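Local coordinates for protein actibind (Aspergillus niger, PDB 3D3Z) that cleaves RNA as a T2-family ribonuclease, probably acting on any base but with a preference for adenylic acid, at residues Ser125-Thr128 / Gln133-Val136; Val136-Gln141 / Ser208-Thr213; Asn74-Leu79 / Glu86-Met91; Thr49-Trp54 / Glu109-Lys114. All blocks are in the same frame, centred on the assembly; numbering follows the deposited sequence. Where two conformers were deposited one is given.

Contact 1: residues Ser125-Thr128 / Gln133-Val136; sequences SCYT and QEEV. With NAG (2-acetamido-2-deoxy-beta-D-glucopyranose), chain B.
Tyr127 and Glu135 bring the backbones nearest, with their CA atoms 8.4 Å apart, where the loop at 125-128 passes the first turn of helix 134-147. The tyrosine ring fills that gap. Its hydroxyl end runs up to the helix backbone: Tyr127 OH sits 3.2 Å from Glu135 CA and 3.4 Å from Glu135 CB, while Tyr127 CE1 is 3.6 Å from the same CB. The OH does its polar work one turn further on, in a hydrogen bond to Asp138. Glu134 meets the ring on the same side of its plane as Glu135 CB. With CG swung opposite the backbone N (chi1 -179°) and the rest of the chain straight, it lays its carboxylate obliquely against CD2 and CE2, OE1 being 3.4 Å from Tyr127 CD2; the ring and carboxylate planes are 48° apart. This is the N-terminal end of a helix, with Gln133 at the N-cap position, and the preceding loop is tied back by Cys126, whose disulfide to Cys21 holds it near the chain's N-terminal region. Glu135 bends at chi2 and carries its carboxylate away from the tyrosine, to a hydrogen bond with Tyr130 and a salt bridge with Arg70. Gln133 turns to the glycan, its NE2 giving a hydrogen bond of 2.7 Å to O7 of the N-acetylglucosamine in chain B, at 152° on the hydrogen, and another to Tyr72.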
loop_
_atom_site.group_PDB
_atom_site.type_symbol
_atom_site.label_atom_id
_atom_site.label_comp_id
_atom_site.label_asym_id
_atom_site.label_seq_id
_atom_site.Cartn_x
_atom_site.Cartn_y
_atom_site.Cartn_z
ATOM N N SER A 125 12.108 -19.192 2.052
ATOM C CA SER A 125 11.678 -20.553 1.779
ATOM C C SER A 125 10.624 -20.703 0.685
ATOM O O SER A 125 10.329 -21.826 0.319
ATOM C CB SER A 125 11.170 -21.182 3.082
ATOM O OG SER A 125 10.182 -20.364 3.712
ATOM N N CYS A 126 10.059 -19.581 0.188
ATOM C CA CYS A 126 9.094 -19.536 -0.923
ATOM C C CYS A 126 9.760 -19.235 -2.262
ATOM O O CYS A 126 9.074 -18.991 -3.269
ATOM C CB CYS A 126 7.997 -18.487 -0.647
ATOM S SG CYS A 126 7.105 -18.843 0.908
ATOM N N TYR A 127 11.095 -19.204 -2.254
ATOM C CA TYR A 127 11.885 -18.917 -3.448
ATOM C C TYR A 127 12.598 -20.172 -4.013
ATOM O O TYR A 127 13.082 -20.988 -3.253
ATOM C CB TYR A 127 12.965 -17.866 -3.115
ATOM C CG TYR A 127 12.364 -16.478 -3.063
ATOM C CD1 TYR A 127 11.600 -16.060 -1.960
ATOM C CD2 TYR A 127 12.447 -15.636 -4.147
ATOM C CE1 TYR A 127 11.019 -14.805 -1.926
ATOM C CE2 TYR A 127 11.883 -14.395 -4.128
ATOM C CZ TYR A 127 11.148 -13.966 -3.035
ATOM O OH TYR A 127 10.592 -12.705 -3.041
ATOM N N THR A 128 12.724 -20.219 -5.332
ATOM C CA THR A 128 13.752 -21.049 -5.982
ATOM C C THR A 128 15.008 -20.236 -6.216
ATOM O O THR A 128 14.943 -19.081 -6.617
ATOM C CB THR A 128 13.278 -21.593 -7.311
ATOM O OG1 THR A 128 12.102 -22.366 -7.067
ATOM C CG2 THR A 128 14.358 -22.468 -7.947
ATOM N N GLN A 133 18.215 -11.436 0.695
ATOM C CA GLN A 133 17.313 -10.247 0.651
ATOM C C GLN A 133 16.558 -10.059 -0.656
ATOM O O GLN A 133 16.027 -8.920 -0.933
ATOM C CB GLN A 133 18.064 -8.957 1.018
ATOM C CG GLN A 133 18.567 -8.837 2.469
ATOM C CD GLN A 133 19.859 -9.586 2.776
ATOM O OE1 GLN A 133 20.816 -9.511 2.024
ATOM N NE2 GLN A 133 19.857 -10.351 3.845
ATOM N N GLU A 134 16.447 -11.152 -1.439
ATOM C CA GLU A 134 15.703 -11.090 -2.692
ATOM C C GLU A 134 14.270 -10.639 -2.407
ATOM O O GLU A 134 13.713 -9.837 -3.173
ATOM C CB GLU A 134 15.631 -12.432 -3.455
ATOM C CG GLU A 134 14.890 -12.349 -4.742
ATOM C CD GLU A 134 14.983 -13.641 -5.563
ATOM O OE1 GLU A 134 15.581 -14.642 -5.055
ATOM O OE2 GLU A 134 14.417 -13.608 -6.676
ATOM N N GLU A 135 13.689 -11.175 -1.335
ATOM C CA GLU A 135 12.286 -10.864 -0.995
ATOM C C GLU A 135 12.010 -9.404 -0.572
ATOM O O GLU A 135 10.869 -8.932 -0.689
ATOM C CB GLU A 135 11.725 -11.853 0.029
ATOM C CG GLU A 135 11.958 -11.610 1.556
ATOM C CD GLU A 135 13.373 -11.778 2.016
ATOM O OE1 GLU A 135 14.281 -11.942 1.142
ATOM O OE2 GLU A 135 13.598 -11.793 3.267
ATOM N N VAL A 136 13.053 -8.725 -0.087
ATOM C CA VAL A 136 12.994 -7.306 0.261
ATOM C C VAL A 136 12.770 -6.498 -1.009
ATOM O O VAL A 136 11.849 -5.735 -1.079
ATOM C CB VAL A 136 14.237 -6.866 1.054
ATOM C CG1 VAL A 136 14.194 -5.338 1.407
ATOM C CG2 VAL A 136 14.304 -7.658 2.296
HETATM C C1 NAG B . 24.283 -9.481 6.047
HETATM C C2 NAG B . 24.036 -10.959 6.269
HETATM C C3 NAG B . 25.180 -11.603 7.059
HETATM C C4 NAG B . 26.523 -11.252 6.428
HETATM C C5 NAG B . 26.575 -9.733 6.335
HETATM C C6 NAG B . 27.896 -9.187 5.807
HETATM C C7 NAG B . 21.699 -11.622 6.366
HETATM C C8 NAG B . 20.536 -11.847 7.262
HETATM N N2 NAG B . 22.782 -11.105 6.967
HETATM O O3 NAG B . 25.005 -13.009 7.139
HETATM O O4 NAG B . 27.599 -11.749 7.217
HETATM O O5 NAG B . 25.544 -9.356 5.440
HETATM O O6 NAG B . 28.019 -9.670 4.490
HETATM O O7 NAG B . 21.627 -11.910 5.162
#

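Contact 2: residues Val136-Gln141 / Ser208-Thr213; sequences VGDFFQ and SAIGGT
Ile210 lays the tip of its side chain over the helix backbone at Asp138 and Phe139. Its CD1 lies 3.6 Å from Asp138 O, 3.9 Å from Asp138 CB and 3.8 Å from Phe139 N, and the CG2 branch touches the same CB at 4.2 Å. A bend at chi2 (-75°) sets CD1 over the peptide. The loop carrying Ile210 joins strand 195-206 to strand 213-216, and it is tightly wound: Ser208 OG accepts from Ile210 N at 3.1 Å in an ST turn, and Gly212 N makes a weak bond to Ser208 O. Two glycines suit the bend, Gly211 with its positive phi (89°) and Gly212 with no room for a side chain beside Ser208 O. Beyond the two segments, Ile2 also packs on Ile210, and Gly211 N bonds to the side chain of Gln142 on helix 134-147. The Phe139 ring goes to the core, edge-to-face with Trp112. Asp138 meets the isoleucine through its CB, while its carboxylate forms a salt bridge with Arg84 and takes the Tyr127 hydroxyl. Ile210 therefore adds apolar cover to the helix backbone, and no hydrogen bond joins the two segments.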
loop_
_atom_site.group_PDB
_atom_site.type_symbol
_atom_site.label_atom_id
_atom_site.label_comp_id
_atom_site.label_asym_id
_atom_site.label_seq_id
_atom_site.Cartn_x
_atom_site.Cartn_y
_atom_site.Cartn_z
ATOM N N VAL A 136 13.053 -8.725 -0.087
ATOM C CA VAL A 136 12.994 -7.306 0.261
ATOM C C VAL A 136 12.770 -6.498 -1.009
ATOM O O VAL A 136 11.849 -5.735 -1.079
ATOM C CB VAL A 136 14.237 -6.866 1.054
ATOM C CG1 VAL A 136 14.194 -5.338 1.407
ATOM C CG2 VAL A 136 14.304 -7.658 2.296
ATOM N N GLY A 137 13.594 -6.701 -2.027
ATOM C CA GLY A 137 13.407 -5.983 -3.277
ATOM C C GLY A 137 12.099 -6.309 -3.980
ATOM O O GLY A 137 11.456 -5.404 -4.563
ATOM N N ASP A 138 11.721 -7.592 -3.968
ATOM C CA ASP A 138 10.482 -8.012 -4.595
ATOM C C ASP A 138 9.257 -7.329 -3.931
ATOM O O ASP A 138 8.262 -7.016 -4.621
ATOM C CB ASP A 138 10.287 -9.520 -4.530
ATOM C CG ASP A 138 11.154 -10.298 -5.548
ATOM O OD1 ASP A 138 11.815 -9.709 -6.443
ATOM O OD2 ASP A 138 11.091 -11.525 -5.406
ATOM N N PHE A 139 9.313 -7.183 -2.608
ATOM C CA PHE A 139 8.273 -6.526 -1.813
ATOM C C PHE A 139 8.094 -5.070 -2.288
ATOM O O PHE A 139 7.003 -4.685 -2.733
ATOM C CB PHE A 139 8.570 -6.634 -0.316
ATOM C CG PHE A 139 7.778 -5.616 0.535
ATOM C CD1 PHE A 139 6.502 -5.915 1.004
ATOM C CD2 PHE A 139 8.295 -4.381 0.809
ATOM C CE1 PHE A 139 5.796 -4.995 1.751
ATOM C CE2 PHE A 139 7.603 -3.455 1.595
ATOM C CZ PHE A 139 6.343 -3.787 2.057
ATOM N N PHE A 140 9.171 -4.312 -2.357
ATOM C CA PHE A 140 9.124 -2.923 -2.813
ATOM C C PHE A 140 8.591 -2.821 -4.209
ATOM O O PHE A 140 7.647 -2.078 -4.432
ATOM C CB PHE A 140 10.466 -2.263 -2.645
ATOM C CG PHE A 140 10.730 -1.918 -1.216
ATOM C CD1 PHE A 140 10.117 -0.798 -0.647
ATOM C CD2 PHE A 140 11.495 -2.720 -0.397
ATOM C CE1 PHE A 140 10.254 -0.483 0.665
ATOM C CE2 PHE A 140 11.649 -2.400 0.932
ATOM C CZ PHE A 140 11.028 -1.257 1.466
ATOM N N GLN A 141 9.072 -3.691 -5.097
ATOM C CA GLN A 141 8.480 -3.827 -6.445
ATOM C C GLN A 141 6.965 -4.124 -6.448
ATOM O O GLN A 141 6.232 -3.476 -7.174
ATOM C CB GLN A 141 9.241 -4.856 -7.324
ATOM C CG GLN A 141 8.809 -4.762 -8.805
ATOM C CD GLN A 141 9.120 -3.436 -9.463
ATOM O OE1 GLN A 141 10.283 -3.074 -9.620
ATOM N NE2 GLN A 141 8.094 -2.766 -9.977
ATOM N N SER A 208 0.606 -16.119 -4.007
ATOM C CA SER A 208 1.613 -15.414 -3.235
ATOM C C SER A 208 1.332 -13.917 -3.254
ATOM O O SER A 208 0.770 -13.407 -4.203
ATOM C CB SER A 208 3.005 -15.648 -3.841
ATOM O OG SER A 208 4.018 -14.991 -3.103
ATOM N N ALA A 209 1.735 -13.240 -2.183
ATOM C CA ALA A 209 1.706 -11.769 -2.157
ATOM C C ALA A 209 2.599 -11.194 -3.220
ATOM O O ALA A 209 2.349 -10.079 -3.649
ATOM C CB ALA A 209 2.117 -11.207 -0.783
ATOM N N ILE A 210 3.654 -11.936 -3.642
ATOM C CA ILE A 210 4.448 -11.538 -4.805
ATOM C C ILE A 210 3.984 -12.256 -6.054
ATOM O O ILE A 210 4.234 -13.430 -6.223
ATOM C CB ILE A 210 5.986 -11.821 -4.635
ATOM C CG1 ILE A 210 6.491 -11.313 -3.272
ATOM C CG2 ILE A 210 6.754 -11.278 -5.842
ATOM C CD1 ILE A 210 6.667 -9.824 -3.132
ATOM N N GLY A 211 3.295 -11.547 -6.917
ATOM C CA GLY A 211 2.826 -12.099 -8.172
ATOM C C GLY A 211 1.469 -12.773 -8.152
ATOM O O GLY A 211 0.977 -13.170 -9.211
ATOM N N GLY A 212 0.850 -12.913 -6.978
ATOM C CA GLY A 212 -0.493 -13.448 -6.911
ATOM C C GLY A 212 -1.540 -12.482 -7.414
ATOM O O GLY A 212 -1.251 -11.349 -7.840
ATOM N N THR A 213 -2.779 -12.941 -7.379
ATOM C CA THR A 213 -3.894 -12.165 -7.891
ATOM C C THR A 213 -4.540 -11.406 -6.722
ATOM O O THR A 213 -4.953 -12.001 -5.714
ATOM C CB THR A 213 -4.918 -13.073 -8.579
ATOM O OG1 THR A 213 -4.300 -13.695 -9.709
ATOM C CG2 THR A 213 -6.105 -12.266 -9.045
#

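Contact 3: residues Asn74-Leu79 / Glu86-Met91; sequences NITSIL and ELLSYM. With NAG (2-acetamido-2-deoxy-beta-D-glucopyranose), chain C.
A helical hairpin carries this contact: helices 75-81 and 85-94 follow each other after a short turn and pack at 146° between the directions of their segments, with the axes 10.3 Å apart. Leu79 is the central side chain. Its CD1 meets Met91 tip to tip, 3.5 Å from Met91 SD and 3.7 Å from Met91 CE, the methionine being bent at chi3 (48°), which turns its methyl to the leucine. The other branch crosses Leu87 at about a right angle, Leu79 CD2 to Leu87 CD2 being 4.0 Å. Leu88 uses both of its methyls, CD1 against Leu79 CD1 at 4.1 Å and CD2 against Thr76 CG2 at 3.9 Å. Thr76 can serve both neighbours because its CG2 lies opposite the backbone N, which leaves OG1 on the other side for a hydrogen bond to Glu105. Trp108 of helix 104-116 packs on Thr76, Leu88 and Met91, so helix 104-116 covers one side of the hairpin's apolar seam. The start of the first helix also belongs to an N-glycosylation sequon, Asn74-Ile75-Thr76. Asn74 stands at the N-cap position without a capping bond from its side chain: ND2 is joined to C1 of the N-acetylglucosamine in chain C. That sugar lies along the helix face near Ser77 and Ile78, its C8 3.3 Å from Ser77 O.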
loop_
_atom_site.group_PDB
_atom_site.type_symbol
_atom_site.label_atom_id
_atom_site.label_comp_id
_atom_site.label_asym_id
_atom_site.label_seq_id
_atom_site.Cartn_x
_atom_site.Cartn_y
_atom_site.Cartn_z
ATOM N N ASN A 74 19.293 -0.953 5.729
ATOM C CA ASN A 74 19.980 -0.637 4.506
ATOM C C ASN A 74 19.194 -0.913 3.246
ATOM O O ASN A 74 19.733 -1.467 2.266
ATOM C CB ASN A 74 21.316 -1.392 4.447
ATOM C CG ASN A 74 21.135 -2.926 4.450
ATOM O OD1 ASN A 74 20.048 -3.464 4.742
ATOM N ND2 ASN A 74 22.200 -3.620 4.044
ATOM N N ILE A 75 17.921 -0.516 3.242
ATOM C CA ILE A 75 17.060 -0.774 2.083
ATOM C C ILE A 75 17.587 -0.240 0.787
ATOM O O ILE A 75 17.534 -0.936 -0.243
ATOM C CB ILE A 75 15.580 -0.226 2.343
ATOM C CG1 ILE A 75 14.915 -0.896 3.560
ATOM C CG2 ILE A 75 14.732 -0.326 1.075
ATOM C CD1 ILE A 75 14.804 -2.454 3.575
ATOM N N THR A 76 18.081 1.006 0.801
ATOM C CA THR A 76 18.585 1.648 -0.395
ATOM C C THR A 76 19.765 0.815 -1.000
ATOM O O THR A 76 19.871 0.572 -2.187
ATOM C CB THR A 76 19.050 3.073 -0.035
ATOM O OG1 THR A 76 17.893 3.821 0.355
ATOM C CG2 THR A 76 19.734 3.777 -1.238
ATOM N N SER A 77 20.676 0.406 -0.139
ATOM C CA SER A 77 21.755 -0.484 -0.556
ATOM C C SER A 77 21.303 -1.848 -1.070
ATOM O O SER A 77 21.897 -2.363 -2.023
ATOM C CB SER A 77 22.683 -0.721 0.615
ATOM O OG SER A 77 23.273 0.525 0.957
ATOM N N ILE A 78 20.249 -2.406 -0.477
ATOM C CA ILE A 78 19.729 -3.700 -0.921
ATOM C C ILE A 78 19.187 -3.544 -2.339
ATOM O O ILE A 78 19.506 -4.340 -3.237
ATOM C CB ILE A 78 18.671 -4.231 0.021
ATOM C CG1 ILE A 78 19.298 -4.703 1.344
ATOM C CG2 ILE A 78 17.945 -5.332 -0.633
ATOM C CD1 ILE A 78 18.367 -4.929 2.447
ATOM N N LEU A 79 18.432 -2.471 -2.570
ATOM C CA LEU A 79 17.869 -2.229 -3.894
ATOM C C LEU A 79 18.955 -1.971 -4.939
ATOM O O LEU A 79 18.862 -2.469 -6.064
ATOM C CB LEU A 79 16.870 -1.044 -3.912
ATOM C CG LEU A 79 15.580 -1.286 -3.053
ATOM C CD1 LEU A 79 14.629 -0.029 -3.034
ATOM C CD2 LEU A 79 14.768 -2.521 -3.404
ATOM N N GLU A 86 15.594 1.666 -11.381
ATOM C CA GLU A 86 14.369 2.368 -11.760
ATOM C C GLU A 86 13.352 2.348 -10.621
ATOM O O GLU A 86 12.624 3.329 -10.418
ATOM C CB GLU A 86 13.735 1.804 -13.035
ATOM C CG GLU A 86 14.563 2.029 -14.285
ATOM C CD GLU A 86 14.400 3.386 -14.933
ATOM O OE1 GLU A 86 14.262 4.435 -14.250
ATOM O OE2 GLU A 86 14.467 3.382 -16.194
ATOM N N LEU A 87 13.301 1.233 -9.886
ATOM C CA LEU A 87 12.451 1.132 -8.731
ATOM C C LEU A 87 12.833 2.125 -7.638
ATOM O O LEU A 87 11.952 2.796 -7.100
ATOM C CB LEU A 87 12.481 -0.289 -8.137
ATOM C CG LEU A 87 11.784 -0.587 -6.805
ATOM C CD1 LEU A 87 10.244 -0.403 -6.947
ATOM C CD2 LEU A 87 12.092 -1.980 -6.395
ATOM N N LEU A 88 14.138 2.217 -7.319
ATOM C CA LEU A 88 14.571 3.155 -6.318
ATOM C C LEU A 88 14.253 4.621 -6.725
ATOM O O LEU A 88 13.777 5.374 -5.896
ATOM C CB LEU A 88 16.054 2.966 -5.984
ATOM C CG LEU A 88 16.764 3.781 -4.908
ATOM C CD1 LEU A 88 16.154 3.706 -3.497
ATOM C CD2 LEU A 88 18.272 3.304 -4.871
ATOM N N SER A 89 14.469 4.980 -7.990
ATOM C CA SER A 89 14.136 6.306 -8.546
ATOM C C SER A 89 12.626 6.596 -8.403
ATOM O O SER A 89 12.209 7.677 -7.929
ATOM C CB SER A 89 14.487 6.357 -10.038
ATOM O OG SER A 89 15.884 6.341 -10.241
ATOM N N TYR A 90 11.832 5.607 -8.785
ATOM C CA TYR A 90 10.407 5.678 -8.623
ATOM C C TYR A 90 10.003 5.821 -7.115
ATOM O O TYR A 90 9.101 6.605 -6.782
ATOM C CB TYR A 90 9.714 4.481 -9.281
ATOM C CG TYR A 90 8.195 4.529 -9.237
ATOM C CD1 TYR A 90 7.461 4.922 -10.348
ATOM C CD2 TYR A 90 7.489 4.107 -8.100
ATOM C CE1 TYR A 90 6.069 4.980 -10.307
ATOM C CE2 TYR A 90 6.087 4.186 -8.035
ATOM C CZ TYR A 90 5.400 4.611 -9.155
ATOM O OH TYR A 90 4.041 4.661 -9.149
ATOM N N MET A 91 10.632 5.072 -6.213
ATOM C CA MET A 91 10.332 5.232 -4.816
ATOM C C MET A 91 10.642 6.611 -4.237
ATOM O O MET A 91 9.899 7.136 -3.347
ATOM C CB MET A 91 11.006 4.144 -3.996
ATOM C CG MET A 91 10.454 2.742 -4.268
ATOM S SD MET A 91 11.481 1.462 -3.540
ATOM C CE MET A 91 11.764 2.054 -1.840
HETATM C C1 NAG C . 22.189 -5.057 4.248
HETATM C C2 NAG C . 23.309 -5.715 3.404
HETATM C C3 NAG C . 23.322 -7.215 3.668
HETATM C C4 NAG C . 23.343 -7.508 5.143
HETATM C C5 NAG C . 22.171 -6.790 5.836
HETATM C C6 NAG C . 22.071 -7.074 7.333
HETATM C C7 NAG C . 23.765 -4.616 1.261
HETATM C C8 NAG C . 23.577 -4.541 -0.229
HETATM N N2 NAG C . 23.101 -5.526 1.982
HETATM O O3 NAG C . 24.409 -7.823 2.988
HETATM O O4 NAG C . 23.241 -8.911 5.226
HETATM O O5 NAG C . 22.305 -5.395 5.605
HETATM O O6 NAG C . 23.294 -6.765 7.960
HETATM O O7 NAG C . 24.522 -3.804 1.786
#

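Contact 4: residues Thr49-Trp54 / Glu109-Lys114; sequences TIHGLW and EHEWNK. With D3Z (1-(5-deoxy-beta-L-xylofuranosyl)pyrimidine-2,4(1H,3H)-dione), chain E; PO4 (phosphate ion), chain D.
This is a polar strand-to-helix contact in the catalytic cleft, where Glu111 of helix 104-116 reaches across to His51, Gly52 and Trp54 of strand 49-56; the two segments run 10° apart in direction. Trp54 NE1 donates to Glu111 OE1 at 3.1 Å, near the indole plane and on the syn side of the carboxylate. Water 1 supplies a second grip on that oxygen, donating to OE1 at 2.8 Å and accepting from Leu53 N. A bend at chi2 (-58°) carries Glu111 to the strand, with CG 3.4 Å from His51 O and OE2 3.5 Å from His51 CD2. HGLW and HEWNK belong to the two conserved active-site sequences of the T2 family; His51 and Glu111 are predicted active-site residues. At His51 and Gly52 the strand makes a classic beta bulge opposite Thr33. A phosphate ion, probably from the crystallisation liquor, sits in the cleft, bonded by His110 NE2, Lys114 NZ (2.9 Å to O1) and His115. The bound uracil nucleoside analogue lies beside His51 and His110.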
loop_
_atom_site.group_PDB
_atom_site.type_symbol
_atom_site.label_atom_id
_atom_site.label_comp_id
_atom_site.label_asym_id
_atom_site.label_seq_id
_atom_site.Cartn_x
_atom_site.Cartn_y
_atom_site.Cartn_z
ATOM N N THR A 49 0.666 9.535 -3.018
ATOM C CA THR A 49 1.915 8.778 -2.827
ATOM C C THR A 49 1.680 7.514 -1.986
ATOM O O THR A 49 0.633 7.330 -1.368
ATOM C CB THR A 49 2.959 9.653 -2.172
ATOM O OG1 THR A 49 2.442 10.245 -0.985
ATOM C CG2 THR A 49 3.365 10.772 -3.129
ATOM N N ILE A 50 2.683 6.634 -1.971
ATOM C CA ILE A 50 2.664 5.376 -1.275
ATOM C C ILE A 50 2.974 5.574 0.197
ATOM O O ILE A 50 3.888 6.295 0.583
ATOM C CB ILE A 50 3.741 4.320 -1.831
ATOM C CG1 ILE A 50 3.498 4.030 -3.341
ATOM C CG2 ILE A 50 3.748 3.041 -0.966
ATOM C CD1 ILE A 50 4.684 3.367 -4.131
ATOM N N HIS A 51 2.182 4.926 1.014
ATOM C CA HIS A 51 2.493 4.710 2.411
ATOM C C HIS A 51 3.109 3.299 2.567
ATOM O O HIS A 51 4.185 3.143 3.096
ATOM C CB HIS A 51 1.229 4.886 3.268
ATOM C CG HIS A 51 1.471 4.880 4.757
ATOM N ND1 HIS A 51 0.467 5.186 5.656
ATOM C CD2 HIS A 51 2.582 4.644 5.501
ATOM C CE1 HIS A 51 0.951 5.120 6.889
ATOM N NE2 HIS A 51 2.240 4.817 6.819
ATOM N N GLY A 52 2.387 2.292 2.131
ATOM C CA GLY A 52 2.840 0.891 2.205
ATOM C C GLY A 52 1.905 -0.184 1.685
ATOM O O GLY A 52 0.987 0.077 0.914
ATOM N N LEU A 53 2.197 -1.404 2.126
ATOM C CA LEU A 53 1.412 -2.598 1.907
ATOM C C LEU A 53 1.442 -3.389 3.211
ATOM O O LEU A 53 2.505 -3.747 3.676
ATOM C CB LEU A 53 1.995 -3.412 0.732
ATOM C CG LEU A 53 1.252 -4.733 0.407
ATOM C CD1 LEU A 53 -0.206 -4.491 -0.130
ATOM C CD2 LEU A 53 2.109 -5.550 -0.617
ATOM N N TRP A 54 0.276 -3.605 3.814
ATOM C CA TRP A 54 0.161 -4.131 5.154
ATOM C C TRP A 54 -0.688 -5.369 5.164
ATOM O O TRP A 54 -1.825 -5.346 4.639
ATOM C CB TRP A 54 -0.520 -3.120 6.118
ATOM C CG TRP A 54 0.027 -1.742 6.134
ATOM C CD1 TRP A 54 1.292 -1.327 5.760
ATOM C CD2 TRP A 54 -0.648 -0.586 6.596
ATOM N NE1 TRP A 54 1.401 0.047 5.899
ATOM C CE2 TRP A 54 0.236 0.521 6.445
ATOM C CE3 TRP A 54 -1.926 -0.358 7.098
ATOM C CZ2 TRP A 54 -0.135 1.840 6.771
ATOM C CZ3 TRP A 54 -2.291 0.967 7.444
ATOM C CH2 TRP A 54 -1.396 2.044 7.267
ATOM N N GLU A 109 12.764 1.403 5.552
ATOM C CA GLU A 109 13.094 0.465 6.651
ATOM C C GLU A 109 11.875 0.171 7.476
ATOM O O GLU A 109 11.538 -0.991 7.764
ATOM C CB GLU A 109 14.181 1.032 7.555
ATOM C CG GLU A 109 15.575 1.054 6.932
ATOM C CD GLU A 109 16.559 1.875 7.755
ATOM O OE1 GLU A 109 16.225 2.107 8.921
ATOM O OE2 GLU A 109 17.624 2.291 7.225
ATOM N N HIS A 110 11.210 1.223 7.928
ATOM C CA HIS A 110 10.001 1.057 8.771
ATOM C C HIS A 110 8.942 0.174 8.132
ATOM O O HIS A 110 8.421 -0.774 8.739
ATOM C CB HIS A 110 9.418 2.431 9.158
ATOM C CG HIS A 110 8.124 2.342 9.908
ATOM N ND1 HIS A 110 8.058 1.943 11.221
ATOM C CD2 HIS A 110 6.847 2.572 9.517
ATOM C CE1 HIS A 110 6.797 1.900 11.606
ATOM N NE2 HIS A 110 6.040 2.311 10.602
ATOM N N GLU A 111 8.601 0.474 6.882
ATOM C CA GLU A 111 7.594 -0.312 6.221
ATOM C C GLU A 111 7.960 -1.800 6.040
ATOM O O GLU A 111 7.140 -2.674 6.334
ATOM C CB GLU A 111 7.206 0.316 4.904
ATOM C CG GLU A 111 6.413 1.670 5.132
ATOM C CD GLU A 111 5.146 1.529 5.969
ATOM O OE1 GLU A 111 4.415 0.561 5.697
ATOM O OE2 GLU A 111 4.880 2.378 6.868
ATOM N N TRP A 112 9.165 -2.069 5.575
ATOM C CA TRP A 112 9.650 -3.464 5.397
ATOM C C TRP A 112 9.662 -4.153 6.778
ATOM O O TRP A 112 9.096 -5.252 6.968
ATOM C CB TRP A 112 11.087 -3.518 4.707
ATOM C CG TRP A 112 11.584 -4.891 4.902
ATOM C CD1 TRP A 112 12.494 -5.324 5.823
ATOM C CD2 TRP A 112 11.031 -6.071 4.304
ATOM N NE1 TRP A 112 12.597 -6.695 5.779
ATOM C CE2 TRP A 112 11.666 -7.183 4.887
ATOM C CE3 TRP A 112 10.051 -6.288 3.329
ATOM C CZ2 TRP A 112 11.366 -8.495 4.518
ATOM C CZ3 TRP A 112 9.723 -7.592 3.000
ATOM C CH2 TRP A 112 10.385 -8.671 3.587
ATOM N N ASN A 113 10.382 -3.550 7.724
ATOM C CA ASN A 113 10.545 -4.161 9.065
ATOM C C ASN A 113 9.261 -4.410 9.784
ATOM O O ASN A 113 9.086 -5.456 10.390
ATOM C CB ASN A 113 11.497 -3.342 9.964
ATOM C CG ASN A 113 12.892 -3.243 9.379
ATOM O OD1 ASN A 113 13.277 -4.052 8.511
ATOM N ND2 ASN A 113 13.656 -2.236 9.820
ATOM N N LYS A 114 8.372 -3.440 9.780
ATOM C CA LYS A 114 7.093 -3.561 10.498
ATOM C C LYS A 114 6.119 -4.479 9.812
ATOM O O LYS A 114 5.478 -5.323 10.442
ATOM C CB LYS A 114 6.420 -2.169 10.628
ATOM C CG LYS A 114 5.095 -2.190 11.391
ATOM C CD LYS A 114 4.651 -0.799 11.878
ATOM C CE LYS A 114 3.419 -0.920 12.794
ATOM N NZ LYS A 114 2.769 0.392 13.028
HETATM N N1 D3Z E . 5.374 9.266 7.688
HETATM C C2 D3Z E . 6.638 9.306 7.067
HETATM N N3 D3Z E . 6.734 9.702 5.802
HETATM C C4 D3Z E . 5.663 10.053 5.089
HETATM C C5 D3Z E . 4.431 10.014 5.686
HETATM C C6 D3Z E . 4.292 9.614 7.008
HETATM O O2 D3Z E . 7.676 8.983 7.682
HETATM O O4 D3Z E . 5.739 10.434 3.902
HETATM C "C1'" D3Z E . 5.235 8.830 9.054
HETATM C "C2'" D3Z E . 6.430 7.938 9.321
HETATM O "O2'" D3Z E . 7.317 8.576 10.258
HETATM C "C3'" D3Z E . 5.861 6.605 9.775
HETATM C "C4'" D3Z E . 4.350 6.754 9.797
HETATM O "O3'" D3Z E . 6.212 5.576 8.865
HETATM O "O4'" D3Z E . 4.047 8.033 9.207
HETATM C "C5'" D3Z E . 3.712 5.593 9.044
HETATM P P PO4 D . 2.454 2.235 9.538
HETATM O O1 PO4 D . 1.896 1.024 10.302
HETATM O O2 PO4 D . 1.301 3.184 9.375
HETATM O O3 PO4 D . 3.065 1.769 8.234
HETATM O O4 PO4 D . 3.560 2.709 10.444
HETATM O O HOH W 1 4.524 -1.593 3.966
#

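Along the chain, contact 4 opens first, at strand 49-56, and the two helices of contact 3 fall between its segments; contacts 1 and 2 follow, each with one segment on helix 134-147 and sharing Val136, and contact 2 closes at the loop 208-213. Their centres are 10 Å apart, those of contacts 3 and 4 13 Å. Helix 104-116 sits in the middle: Trp112 meets Val136 and Phe139 and Ile75 of the hairpin. The helices thus pack as one body against the antiparallel sheet, with the cleft at contact 4. The glycan on Asn74 reaches Gln133, linking contacts 1 and 3: C1 of the second sugar (chain B) is 1.4 Å from O4 of the first (chain C).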